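Local atomic coordinates of encapsidation protein (Bacillus phage phi29, PDB entry 5HD9), a protein that powers the packaging of viral DNA as the ATPase of the phage motor, with an N-terminal domain of the ASCE type that probably binds and hydrolyses ATP. Residues 42-47 with 108-113; 10-15 with 177-182; 23-28 with 189-194; 17-22 with 151-156. All coordinates share one frame; numbering follows the deposited sequence.

Contact 1: 42-47 with 108-113; sequences YGEQFI and NVSTIV
Q45, F46 and I47 pair with V109, T111 and I112 as parallel neighbours in the central sheet of an ASCE-type ATPase domain, and the residue passed over, S110, makes a beta bulge. Backbone bonds run from Q45 N to N108 O, S110 N to Q45 O (3.0 Å), I47 N to T111 O and V113 N to I47 O (2.8 Å). The bulge costs one donor: T111 N is buried without a partner, 3.6 Å from Q45 O. N108, just ahead of its strand, is tied down twice by bonds that involve a side chain: N108 ND2 donates a hydrogen bond to G43 O at 3.1 Å from well above the carbonyl plane, and the backbone N of N108 reaches Q45 OE1 at 2.9 Å, nearly along the C=O axis. At S110, OG stands between its own backbone N and carbonyl carbon (chi1 78°), which turns it toward E44, and S110 OG donates to E44 OE1 over a short 2.5 Å, arriving from above the carboxylate plane. On the face bearing Q45 and V109, I47 and V109 cross at about a right angle, their CG1 atoms 4.0 Å apart. Around this first shell, W91 of strand 87-94 packs on both residues, while V141 of helix 130-141 touches I47 and I112. F46 belongs to the opposite face, where P35 of helix 26-42 and the nearly parallel ring of F82 meet it. The second oxygen of E44, OE2, forms a salt bridge with R38 of helix 26-42, so both ends of the carboxylate are held, and Q45 NE2 donates to L88 O.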
loop_
_atom_site.group_PDB
_atom_site.type_symbol
_atom_site.label_atom_id
_atom_site.label_comp_id
_atom_site.label_asym_id
_atom_site.label_seq_id
_atom_site.Cartn_x
_atom_site.Cartn_y
_atom_site.Cartn_z
ATOM N N TYR A 42 -12.773 -8.978 9.843
ATOM C CA TYR A 42 -11.995 -10.182 10.137
ATOM C C TYR A 42 -10.820 -9.964 11.094
ATOM O O TYR A 42 -10.093 -10.907 11.411
ATOM C CB TYR A 42 -11.475 -10.779 8.828
ATOM C CG TYR A 42 -12.558 -11.021 7.802
ATOM C CD1 TYR A 42 -13.542 -11.975 8.018
ATOM C CD2 TYR A 42 -12.595 -10.297 6.617
ATOM C CE1 TYR A 42 -14.538 -12.199 7.084
ATOM C CE2 TYR A 42 -13.585 -10.514 5.678
ATOM C CZ TYR A 42 -14.552 -11.465 5.916
ATOM O OH TYR A 42 -15.538 -11.685 4.982
ATOM N N GLY A 43 -10.631 -8.732 11.555
ATOM C CA GLY A 43 -9.550 -8.426 12.477
ATOM C C GLY A 43 -8.178 -8.457 11.827
ATOM O O GLY A 43 -7.156 -8.492 12.516
ATOM N N GLU A 44 -8.154 -8.459 10.498
ATOM C CA GLU A 44 -6.905 -8.373 9.752
ATOM C C GLU A 44 -6.303 -6.985 9.914
ATOM O O GLU A 44 -6.987 -5.976 9.733
ATOM C CB GLU A 44 -7.129 -8.673 8.266
ATOM C CG GLU A 44 -7.654 -10.066 7.984
ATOM C CD GLU A 44 -7.858 -10.328 6.497
ATOM O OE1 GLU A 44 -7.480 -9.466 5.675
ATOM O OE2 GLU A 44 -8.402 -11.397 6.151
ATOM N N GLN A 45 -5.021 -6.937 10.256
ATOM C CA GLN A 45 -4.338 -5.667 10.462
ATOM C C GLN A 45 -3.614 -5.238 9.194
ATOM O O GLN A 45 -3.496 -6.014 8.242
ATOM C CB GLN A 45 -3.368 -5.781 11.636
ATOM C CG GLN A 45 -4.075 -5.999 12.964
ATOM C CD GLN A 45 -3.134 -6.423 14.068
ATOM O OE1 GLN A 45 -2.329 -7.341 13.901
ATOM N NE2 GLN A 45 -3.229 -5.754 15.211
ATOM N N PHE A 46 -3.141 -3.997 9.172
ATOM C CA PHE A 46 -2.517 -3.461 7.971
ATOM C C PHE A 46 -1.356 -2.538 8.295
ATOM O O PHE A 46 -1.282 -1.971 9.387
ATOM C CB PHE A 46 -3.552 -2.717 7.125
ATOM C CG PHE A 46 -4.060 -1.447 7.760
ATOM C CD1 PHE A 46 -5.111 -1.477 8.659
ATOM C CD2 PHE A 46 -3.491 -0.224 7.445
ATOM C CE1 PHE A 46 -5.580 -0.311 9.243
ATOM C CE2 PHE A 46 -3.955 0.946 8.025
ATOM C CZ PHE A 46 -5.000 0.902 8.922
ATOM N N ILE A 47 -0.447 -2.404 7.333
ATOM C CA ILE A 47 0.684 -1.499 7.462
ATOM C C ILE A 47 0.690 -0.504 6.310
ATOM O O ILE A 47 0.610 -0.881 5.142
ATOM C CB ILE A 47 2.029 -2.258 7.501
ATOM C CG1 ILE A 47 2.049 -3.208 8.702
ATOM C CG2 ILE A 47 3.196 -1.270 7.574
ATOM C CD1 ILE A 47 3.325 -3.992 8.865
ATOM N N ASN A 108 -1.249 -9.927 13.164
ATOM C CA ASN A 108 -2.150 -10.431 12.127
ATOM C C ASN A 108 -2.274 -9.505 10.919
ATOM O O ASN A 108 -3.378 -9.172 10.493
ATOM C CB ASN A 108 -3.533 -10.677 12.736
ATOM C CG ASN A 108 -4.441 -11.494 11.831
ATOM O OD1 ASN A 108 -3.979 -12.345 11.072
ATOM N ND2 ASN A 108 -5.740 -11.234 11.909
ATOM N N VAL A 109 -1.138 -9.101 10.364
ATOM C CA VAL A 109 -1.126 -8.235 9.190
ATOM C C VAL A 109 -1.405 -9.055 7.933
ATOM O O VAL A 109 -0.820 -10.119 7.741
ATOM C CB VAL A 109 0.227 -7.501 9.045
ATOM C CG1 VAL A 109 0.265 -6.674 7.762
ATOM C CG2 VAL A 109 0.482 -6.617 10.259
ATOM N N SER A 110 -2.303 -8.562 7.082
ATOM C CA SER A 110 -2.593 -9.228 5.813
ATOM C C SER A 110 -2.515 -8.270 4.624
ATOM O O SER A 110 -2.497 -8.709 3.477
ATOM C CB SER A 110 -3.975 -9.886 5.856
ATOM O OG SER A 110 -5.004 -8.929 5.681
ATOM N N THR A 111 -2.472 -6.968 4.891
ATOM C CA THR A 111 -2.341 -5.982 3.824
ATOM C C THR A 111 -1.267 -4.949 4.142
ATOM O O THR A 111 -1.216 -4.409 5.250
ATOM C CB THR A 111 -3.675 -5.251 3.554
ATOM O OG1 THR A 111 -4.679 -6.202 3.178
ATOM C CG2 THR A 111 -3.515 -4.239 2.428
ATOM N N ILE A 112 -0.410 -4.693 3.156
ATOM C CA ILE A 112 0.559 -3.606 3.213
ATOM C C ILE A 112 0.286 -2.641 2.068
ATOM O O ILE A 112 0.191 -3.057 0.912
ATOM C CB ILE A 112 2.016 -4.111 3.106
ATOM C CG1 ILE A 112 2.338 -5.073 4.251
ATOM C CG2 ILE A 112 2.994 -2.930 3.108
ATOM C CD1 ILE A 112 3.601 -5.895 4.028
ATOM N N VAL A 113 0.164 -1.358 2.391
ATOM C CA VAL A 113 -0.018 -0.330 1.376
ATOM C C VAL A 113 1.177 0.618 1.377
ATOM O O VAL A 113 1.437 1.320 2.352
ATOM C CB VAL A 113 -1.317 0.459 1.594
ATOM C CG1 VAL A 113 -1.480 1.534 0.525
ATOM C CG2 VAL A 113 -2.506 -0.489 1.573
#

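Contact 2: 10-15 with 177-182; sequences LSYDRI and FNVYDD
The guanidinium of R14 holds the backbone of Y180 just past strand 177-179, the outermost strand at this end of the domain's mixed sheet, and so fastens it to the turn that leads from helix 7-11 into strand 16-19. R14 NE and R14 NH2 both donate to the single oxygen Y180 O, at 2.8 Å and 3.2 Å respectively. The third nitrogen looks back to its own segment, R14 NH1 bonding Y12 O at 2.7 Å. Both carbonyl oxygens lie close to the guanidinium plane, which fixes the rotation of the group. The arginine gets there by a bend at its second torsion (chi2 -45°), which folds the chain round toward Y180. V179 stands across this arm, with V179 CG1 3.3 Å from R14 NH2, while its other methyl, CG2, presses on Y12 CE1 at the same 3.3 Å, a tight approach. CG1 is anti to the backbone N in V179 (chi1 -176°), and the two branches thereby serve two neighbours. The Y12 ring lies obliquely to that of F177, planes at 37°, with Y12 CE2 over one face of F177, offset toward its rim; L184 of strand 183-186 touches both aromatic residues. Farther along, D182 OD1 forms a salt bridge with R145 and also accepts from a water, which in turn accepts from I15 N at 3.0 Å.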
loop_
_atom_site.group_PDB
_atom_site.type_symbol
_atom_site.label_atom_id
_atom_site.label_comp_id
_atom_site.label_asym_id
_atom_site.label_seq_id
_atom_site.Cartn_x
_atom_site.Cartn_y
_atom_site.Cartn_z
ATOM N N LEU A 10 -7.649 -6.847 -6.892
ATOM C CA LEU A 10 -7.572 -7.714 -5.717
ATOM C C LEU A 10 -7.884 -9.169 -6.051
ATOM O O LEU A 10 -7.352 -10.083 -5.419
ATOM C CB LEU A 10 -8.532 -7.218 -4.634
ATOM C CG LEU A 10 -8.151 -5.899 -3.959
ATOM C CD1 LEU A 10 -9.354 -5.302 -3.244
ATOM C CD2 LEU A 10 -7.003 -6.108 -2.987
ATOM N N SER A 11 -8.747 -9.380 -7.041
ATOM C CA SER A 11 -9.173 -10.726 -7.412
ATOM C C SER A 11 -8.014 -11.570 -7.942
ATOM O O SER A 11 -8.060 -12.797 -7.885
ATOM C CB SER A 11 -10.291 -10.664 -8.459
ATOM O OG SER A 11 -9.805 -10.201 -9.704
ATOM N N TYR A 12 -6.977 -10.916 -8.459
ATOM C CA TYR A 12 -5.796 -11.625 -8.945
ATOM C C TYR A 12 -5.082 -12.343 -7.806
ATOM O O TYR A 12 -4.369 -13.322 -8.028
ATOM C CB TYR A 12 -4.829 -10.666 -9.636
ATOM C CG TYR A 12 -5.196 -10.344 -11.066
ATOM C CD1 TYR A 12 -4.767 -11.153 -12.108
ATOM C CD2 TYR A 12 -5.973 -9.234 -11.374
ATOM C CE1 TYR A 12 -5.095 -10.868 -13.413
ATOM C CE2 TYR A 12 -6.307 -8.940 -12.679
ATOM C CZ TYR A 12 -5.866 -9.760 -13.696
ATOM O OH TYR A 12 -6.200 -9.476 -14.999
ATOM N N ASP A 13 -5.266 -11.842 -6.588
ATOM C CA ASP A 13 -4.755 -12.509 -5.399
ATOM C C ASP A 13 -3.225 -12.624 -5.417
ATOM O O ASP A 13 -2.666 -13.616 -4.950
ATOM C CB ASP A 13 -5.393 -13.899 -5.278
ATOM C CG ASP A 13 -5.706 -14.279 -3.845
ATOM O OD1 ASP A 13 -4.999 -13.805 -2.930
ATOM O OD2 ASP A 13 -6.665 -15.054 -3.636
ATOM N N ARG A 14 -2.553 -11.608 -5.955
ATOM C CA ARG A 14 -1.091 -11.604 -6.014
ATOM C C ARG A 14 -0.505 -10.987 -4.745
ATOM O O ARG A 14 -1.090 -10.074 -4.164
ATOM C CB ARG A 14 -0.595 -10.841 -7.252
ATOM C CG ARG A 14 -1.068 -11.415 -8.590
ATOM C CD ARG A 14 -0.934 -12.936 -8.627
ATOM N NE ARG A 14 -0.783 -13.472 -9.981
ATOM C CZ ARG A 14 -1.740 -14.074 -10.685
ATOM N NH1 ARG A 14 -2.966 -14.229 -10.196
ATOM N NH2 ARG A 14 -1.465 -14.528 -11.901
ATOM N N ILE A 15 0.652 -11.491 -4.321
ATOM C CA ILE A 15 1.299 -11.023 -3.097
ATOM C C ILE A 15 1.837 -9.609 -3.265
ATOM O O ILE A 15 1.861 -8.830 -2.310
ATOM C CB ILE A 15 2.463 -11.952 -2.679
ATOM C CG1 ILE A 15 1.951 -13.367 -2.402
ATOM C CG2 ILE A 15 3.186 -11.409 -1.451
ATOM C CD1 ILE A 15 0.993 -13.475 -1.246
ATOM N N PHE A 177 -3.874 -4.337 -17.164
ATOM C CA PHE A 177 -3.281 -5.342 -16.286
ATOM C C PHE A 177 -2.154 -6.116 -16.957
ATOM O O PHE A 177 -2.357 -6.790 -17.969
ATOM C CB PHE A 177 -4.346 -6.331 -15.802
ATOM C CG PHE A 177 -5.361 -5.727 -14.874
ATOM C CD1 PHE A 177 -5.051 -5.497 -13.544
ATOM C CD2 PHE A 177 -6.625 -5.395 -15.330
ATOM C CE1 PHE A 177 -5.981 -4.943 -12.688
ATOM C CE2 PHE A 177 -7.559 -4.837 -14.476
ATOM C CZ PHE A 177 -7.236 -4.614 -13.155
ATOM N N ASN A 178 -0.963 -5.991 -16.385
ATOM C CA ASN A 178 0.160 -6.861 -16.701
ATOM C C ASN A 178 0.325 -7.869 -15.575
ATOM O O ASN A 178 0.607 -7.496 -14.434
ATOM C CB ASN A 178 1.442 -6.055 -16.898
ATOM C CG ASN A 178 1.495 -5.377 -18.247
ATOM O OD1 ASN A 178 2.083 -5.899 -19.193
ATOM N ND2 ASN A 178 0.870 -4.209 -18.349
ATOM N N VAL A 179 0.154 -9.143 -15.906
ATOM C CA VAL A 179 0.024 -10.194 -14.906
ATOM C C VAL A 179 1.243 -11.107 -14.882
ATOM O O VAL A 179 1.726 -11.543 -15.926
ATOM C CB VAL A 179 -1.237 -11.051 -15.164
ATOM C CG1 VAL A 179 -1.428 -12.081 -14.053
ATOM C CG2 VAL A 179 -2.467 -10.162 -15.286
ATOM N N TYR A 180 1.722 -11.395 -13.676
ATOM C CA TYR A 180 2.847 -12.299 -13.473
ATOM C C TYR A 180 2.465 -13.295 -12.383
ATOM O O TYR A 180 1.409 -13.157 -11.765
ATOM C CB TYR A 180 4.106 -11.510 -13.108
ATOM C CG TYR A 180 4.334 -10.320 -14.017
ATOM C CD1 TYR A 180 3.739 -9.096 -13.748
ATOM C CD2 TYR A 180 5.128 -10.425 -15.153
ATOM C CE1 TYR A 180 3.930 -8.009 -14.577
ATOM C CE2 TYR A 180 5.326 -9.338 -15.989
ATOM C CZ TYR A 180 4.724 -8.133 -15.693
ATOM O OH TYR A 180 4.913 -7.046 -16.516
ATOM N N ASP A 181 3.306 -14.298 -12.147
ATOM C CA ASP A 181 2.944 -15.378 -11.231
ATOM C C ASP A 181 2.692 -14.881 -9.809
ATOM O O ASP A 181 1.705 -15.272 -9.181
ATOM C CB ASP A 181 4.031 -16.457 -11.215
ATOM C CG ASP A 181 4.051 -17.288 -12.488
ATOM O OD1 ASP A 181 2.974 -17.485 -13.096
ATOM O OD2 ASP A 181 5.143 -17.754 -12.874
ATOM N N ASP A 182 3.573 -14.018 -9.310
ATOM C CA ASP A 182 3.467 -13.519 -7.939
ATOM C C ASP A 182 3.285 -12.009 -7.866
ATOM O O ASP A 182 3.285 -11.435 -6.774
ATOM C CB ASP A 182 4.704 -13.917 -7.131
ATOM C CG ASP A 182 4.695 -15.375 -6.739
ATOM O OD1 ASP A 182 3.855 -15.755 -5.897
ATOM O OD2 ASP A 182 5.528 -16.138 -7.268
HETATM O O HOH W 1 1.208 -14.162 -5.462
#

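Contact 3: 23-28 with 189-194; sequences RGIGKS and DSLDFS
L191 points its CD1 methyl into the loop 23-25 ahead of helix 26-42, where it meets backbone and side chains together. This loop and the start of the helix match a P-loop (Walker A) pattern, consistent with the nucleotide-binding site expected of a packaging ATPase. L191 CD1 lies 3.5 Å from R23 O, 3.9 Å from R23 CB and 3.9 Å from I25 CG2, and both of these side chains cross the leucine obliquely. R23 then bends at its third torsion (chi3 87°), which carries R23 NH1 back alongside L191, 4.0 Å from L191 CB. K27 arrives from the helix and is folded at chi2 and chi3, so that its ammonium turns back over the loop. There K27 NZ donates to S190 OG at 3.1 Å and to R23 O at 3.0 Å, the latter in the carbonyl plane and on a lone pair. The ammonium is thus held by two oxygens of the protein. S190 and L191 occupy the middle of a type I turn in the C-terminal tail after strand 183-186; this tail lies against the N-terminal end of helix 26-42, whose S28 OG is hydrogen-bonded to D115 OD2 at the end of strand 109-115.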
loop_
_atom_site.group_PDB
_atom_site.type_symbol
_atom_site.label_atom_id
_atom_site.label_comp_id
_atom_site.label_asym_id
_atom_site.label_seq_id
_atom_site.Cartn_x
_atom_site.Cartn_y
_atom_site.Cartn_z
ATOM N N ARG A 23 -4.061 8.735 -11.092
ATOM C CA ARG A 23 -4.334 10.159 -10.995
ATOM C C ARG A 23 -5.191 10.425 -9.765
ATOM O O ARG A 23 -6.083 9.642 -9.426
ATOM C CB ARG A 23 -4.988 10.662 -12.278
ATOM C CG ARG A 23 -3.981 10.732 -13.413
ATOM C CD ARG A 23 -4.634 10.846 -14.772
ATOM N NE ARG A 23 -4.906 12.230 -15.148
ATOM C CZ ARG A 23 -5.974 12.626 -15.834
ATOM N NH1 ARG A 23 -6.894 11.748 -16.213
ATOM N NH2 ARG A 23 -6.129 13.905 -16.136
ATOM N N GLY A 24 -4.891 11.535 -9.102
ATOM C CA GLY A 24 -5.302 11.774 -7.732
ATOM C C GLY A 24 -6.765 11.586 -7.394
ATOM O O GLY A 24 -7.631 12.178 -8.036
ATOM N N ILE A 25 -7.001 10.719 -6.404
ATOM C CA ILE A 25 -8.256 10.612 -5.641
ATOM C C ILE A 25 -8.441 9.186 -5.110
ATOM O O ILE A 25 -8.291 8.934 -3.908
ATOM C CB ILE A 25 -9.554 11.033 -6.449
ATOM C CG1 ILE A 25 -10.782 11.000 -5.522
ATOM C CG2 ILE A 25 -9.771 10.218 -7.760
ATOM C CD1 ILE A 25 -12.137 10.872 -6.231
ATOM N N GLY A 26 -8.710 8.250 -6.010
ATOM C CA GLY A 26 -9.434 7.050 -5.645
ATOM C C GLY A 26 -8.573 5.906 -5.180
ATOM O O GLY A 26 -8.962 5.147 -4.296
ATOM N N LYS A 27 -7.401 5.788 -5.788
ATOM C CA LYS A 27 -6.511 4.669 -5.545
ATOM C C LYS A 27 -6.063 4.682 -4.086
ATOM O O LYS A 27 -6.180 3.682 -3.378
ATOM C CB LYS A 27 -5.308 4.728 -6.495
ATOM C CG LYS A 27 -5.591 4.274 -7.934
ATOM C CD LYS A 27 -6.762 4.995 -8.621
ATOM C CE LYS A 27 -6.489 6.473 -8.878
ATOM N NZ LYS A 27 -7.244 6.991 -10.058
ATOM N N SER A 28 -5.573 5.832 -3.637
ATOM C CA SER A 28 -5.114 5.988 -2.262
ATOM C C SER A 28 -6.280 5.879 -1.292
ATOM O O SER A 28 -6.178 5.245 -0.240
ATOM C CB SER A 28 -4.407 7.332 -2.087
ATOM O OG SER A 28 -3.207 7.370 -2.838
ATOM N N ASP A 189 -7.427 3.274 -15.888
ATOM C CA ASP A 189 -7.914 4.313 -16.788
ATOM C C ASP A 189 -9.196 4.901 -16.211
ATOM O O ASP A 189 -10.121 5.255 -16.943
ATOM C CB ASP A 189 -8.159 3.743 -18.189
ATOM C CG ASP A 189 -9.040 2.506 -18.171
ATOM O OD1 ASP A 189 -10.263 2.643 -17.951
ATOM O OD2 ASP A 189 -8.512 1.395 -18.382
ATOM N N SER A 190 -9.230 5.011 -14.885
ATOM C CA SER A 190 -10.460 5.315 -14.159
ATOM C C SER A 190 -11.001 6.717 -14.431
ATOM O O SER A 190 -12.219 6.914 -14.465
ATOM C CB SER A 190 -10.233 5.136 -12.652
ATOM O OG SER A 190 -9.153 5.928 -12.187
ATOM N N LEU A 191 -10.108 7.684 -14.627
ATOM C CA LEU A 191 -10.516 9.080 -14.768
ATOM C C LEU A 191 -10.487 9.562 -16.221
ATOM O O LEU A 191 -10.569 10.762 -16.487
ATOM C CB LEU A 191 -9.635 9.971 -13.887
ATOM C CG LEU A 191 -9.778 9.679 -12.385
ATOM C CD1 LEU A 191 -8.788 10.482 -11.557
ATOM C CD2 LEU A 191 -11.201 9.945 -11.903
ATOM N N ASP A 192 -10.374 8.625 -17.156
ATOM C CA ASP A 192 -10.647 8.915 -18.557
ATOM C C ASP A 192 -12.124 8.622 -18.807
ATOM O O ASP A 192 -12.513 7.470 -18.999
ATOM C CB ASP A 192 -9.758 8.084 -19.487
ATOM C CG ASP A 192 -9.831 8.548 -20.938
ATOM O OD1 ASP A 192 -10.849 9.163 -21.327
ATOM O OD2 ASP A 192 -8.868 8.298 -21.694
ATOM N N PHE A 193 -12.942 9.670 -18.792
ATOM C CA PHE A 193 -14.395 9.525 -18.854
ATOM C C PHE A 193 -14.921 9.469 -20.285
ATOM O O PHE A 193 -16.098 9.197 -20.514
ATOM C CB PHE A 193 -15.070 10.684 -18.113
ATOM C CG PHE A 193 -14.966 10.604 -16.611
ATOM C CD1 PHE A 193 -14.373 9.516 -15.982
ATOM C CD2 PHE A 193 -15.471 11.624 -15.825
ATOM C CE1 PHE A 193 -14.286 9.459 -14.599
ATOM C CE2 PHE A 193 -15.387 11.569 -14.447
ATOM C CZ PHE A 193 -14.795 10.488 -13.835
ATOM N N SER A 194 -14.045 9.732 -21.245
ATOM C CA SER A 194 -14.432 9.762 -22.647
ATOM C C SER A 194 -14.997 8.422 -23.107
ATOM O O SER A 194 -15.569 8.320 -24.193
ATOM C CB SER A 194 -13.230 10.135 -23.504
ATOM O OG SER A 194 -12.455 8.987 -23.795
#

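Contact 4: 17-22 with 151-156; sequences NFVIGA and ICLSNA
V19 N donates to C152 O (2.8 Å), and the bonds on either side of it continue a parallel ladder between strands 16-19 and 149-153, which run without a break in register in the parallel part of the P-loop-type sheet. C152 N gives a nearly straight bond to N17 O (2.6 Å), and V19 O accepts from S154 N (3.0 Å). Pairing continues beyond the strands into the loop that probably forms the Walker A motif. G21 N donates to A156 O at 2.8 Å from above the carbonyl plane, and A22 N uses an in-plane lone pair of S154 O at 3.1 Å. S154 contributes its hydroxyl as well: S154 OG accepts from A156 N in an ST turn. N155 ND2 sits implausibly near A22 O, so the details of that bond are doubtful. The side-chain ND2 of N17 is satisfied outside the two segments, by R14 O and C150 O. On the face with N17, V19 and L153 lie side by side pointing the same way, V19 CB 3.8 Å from L153 CD2, and M31 of helix 26-42 touches L153. F18 projects on the other face, edge-to-face with F164, and takes an oblique sulfur-aromatic contact from C152, whose SG lies 4.8 Å from the centroid of the F18 ring.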
loop_
_atom_site.group_PDB
_atom_site.type_symbol
_atom_site.label_atom_id
_atom_site.label_comp_id
_atom_site.label_asym_id
_atom_site.label_seq_id
_atom_site.Cartn_x
_atom_site.Cartn_y
_atom_site.Cartn_z
ATOM N N ASN A 17 1.626 -6.075 -5.641
ATOM C CA ASN A 17 0.795 -5.328 -6.582
ATOM C C ASN A 17 1.290 -3.898 -6.753
ATOM O O ASN A 17 1.601 -3.220 -5.772
ATOM C CB ASN A 17 -0.665 -5.307 -6.117
ATOM C CG ASN A 17 -1.230 -6.695 -5.890
ATOM O OD1 ASN A 17 -1.828 -7.287 -6.789
ATOM N ND2 ASN A 17 -1.054 -7.217 -4.683
ATOM N N PHE A 18 1.358 -3.447 -8.004
ATOM C CA PHE A 18 1.770 -2.083 -8.321
ATOM C C PHE A 18 0.694 -1.383 -9.149
ATOM O O PHE A 18 0.443 -1.759 -10.290
ATOM C CB PHE A 18 3.098 -2.078 -9.085
ATOM C CG PHE A 18 4.183 -2.888 -8.430
ATOM C CD1 PHE A 18 4.359 -4.221 -8.755
ATOM C CD2 PHE A 18 5.031 -2.314 -7.499
ATOM C CE1 PHE A 18 5.357 -4.971 -8.160
ATOM C CE2 PHE A 18 6.030 -3.061 -6.899
ATOM C CZ PHE A 18 6.191 -4.391 -7.234
ATOM N N VAL A 19 0.060 -0.367 -8.568
ATOM C CA VAL A 19 -0.920 0.441 -9.287
ATOM C C VAL A 19 -0.290 1.790 -9.614
ATOM O O VAL A 19 0.054 2.556 -8.709
ATOM C CB VAL A 19 -2.209 0.640 -8.474
ATOM C CG1 VAL A 19 -3.299 1.246 -9.347
ATOM C CG2 VAL A 19 -2.680 -0.690 -7.890
ATOM N N ILE A 20 -0.131 2.073 -10.903
ATOM C CA ILE A 20 0.640 3.232 -11.341
ATOM C C ILE A 20 -0.126 4.085 -12.345
ATOM O O ILE A 20 -1.156 3.671 -12.877
ATOM C CB ILE A 20 1.987 2.798 -11.954
ATOM C CG1 ILE A 20 1.764 1.961 -13.220
ATOM C CG2 ILE A 20 2.796 2.016 -10.920
ATOM C CD1 ILE A 20 3.046 1.570 -13.933
ATOM N N GLY A 21 0.387 5.285 -12.594
ATOM C CA GLY A 21 -0.315 6.261 -13.405
ATOM C C GLY A 21 -1.546 6.765 -12.679
ATOM O O GLY A 21 -2.372 7.476 -13.253
ATOM N N ALA A 22 -1.666 6.381 -11.411
ATOM C CA ALA A 22 -2.827 6.708 -10.598
ATOM C C ALA A 22 -3.006 8.211 -10.483
ATOM O O ALA A 22 -2.202 8.893 -9.857
ATOM C CB ALA A 22 -2.690 6.083 -9.211
ATOM N N ILE A 151 0.417 -3.763 -1.684
ATOM C CA ILE A 151 -0.066 -2.944 -2.787
ATOM C C ILE A 151 0.692 -1.622 -2.809
ATOM O O ILE A 151 0.603 -0.824 -1.875
ATOM C CB ILE A 151 -1.581 -2.693 -2.681
ATOM C CG1 ILE A 151 -2.334 -4.028 -2.668
ATOM C CG2 ILE A 151 -2.066 -1.850 -3.851
ATOM C CD1 ILE A 151 -3.626 -3.995 -1.913
ATOM N N CYS A 152 1.447 -1.411 -3.882
ATOM C CA CYS A 152 2.249 -0.206 -4.044
ATOM C C CYS A 152 1.564 0.746 -5.017
ATOM O O CYS A 152 1.158 0.337 -6.103
ATOM C CB CYS A 152 3.653 -0.564 -4.534
ATOM S SG CYS A 152 4.499 -1.760 -3.468
ATOM N N LEU A 153 1.437 2.010 -4.617
ATOM C CA LEU A 153 0.735 3.013 -5.409
ATOM C C LEU A 153 1.658 4.150 -5.838
ATOM O O LEU A 153 2.555 4.550 -5.094
ATOM C CB LEU A 153 -0.435 3.600 -4.619
ATOM C CG LEU A 153 -1.352 2.645 -3.854
ATOM C CD1 LEU A 153 -2.266 3.448 -2.947
ATOM C CD2 LEU A 153 -2.164 1.786 -4.809
ATOM N N SER A 154 1.417 4.681 -7.032
ATOM C CA SER A 154 2.144 5.856 -7.503
ATOM C C SER A 154 1.355 6.612 -8.560
ATOM O O SER A 154 0.660 6.008 -9.379
ATOM C CB SER A 154 3.508 5.456 -8.069
ATOM O OG SER A 154 4.180 6.585 -8.601
ATOM N N ASN A 155 1.469 7.936 -8.535
ATOM C CA ASN A 155 0.906 8.774 -9.582
ATOM C C ASN A 155 1.823 8.769 -10.796
ATOM O O ASN A 155 1.429 9.160 -11.894
ATOM C CB ASN A 155 0.691 10.208 -9.087
ATOM C CG ASN A 155 -0.154 10.278 -7.826
ATOM O OD1 ASN A 155 0.251 10.883 -6.834
ATOM N ND2 ASN A 155 -1.334 9.666 -7.861
ATOM N N ALA A 156 3.056 8.321 -10.584
ATOM C CA ALA A 156 4.029 8.218 -11.660
ATOM C C ALA A 156 3.834 6.922 -12.422
ATOM O O ALA A 156 3.056 6.055 -12.023
ATOM C CB ALA A 156 5.441 8.295 -11.112
#

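Contacts 1, 2 and 4 all reach one mixed sheet, in which strands 45-50, 109-115, 149-153 and 16-19 stand next to one another in that order, followed by 183-186 and 177-179. Contacts 1 and 4 have centres about 19 Å apart, yet join directly where I112 O probably accepts a hydrogen bond from I151 N. Contact 3 lies about 12 Å from contact 4, centre to centre; K27 packs on A22. Contact 2 borders contact 4 through L10 and I151. Along the chain, contact 1 falls within the spans of the other three and contact 4 within that of contact 2, while contact 3 crosses contacts 2 and 4. Three consecutive early segments thus meet three late ones, and contact 3 brings the C-terminal tail against the probable P-loop.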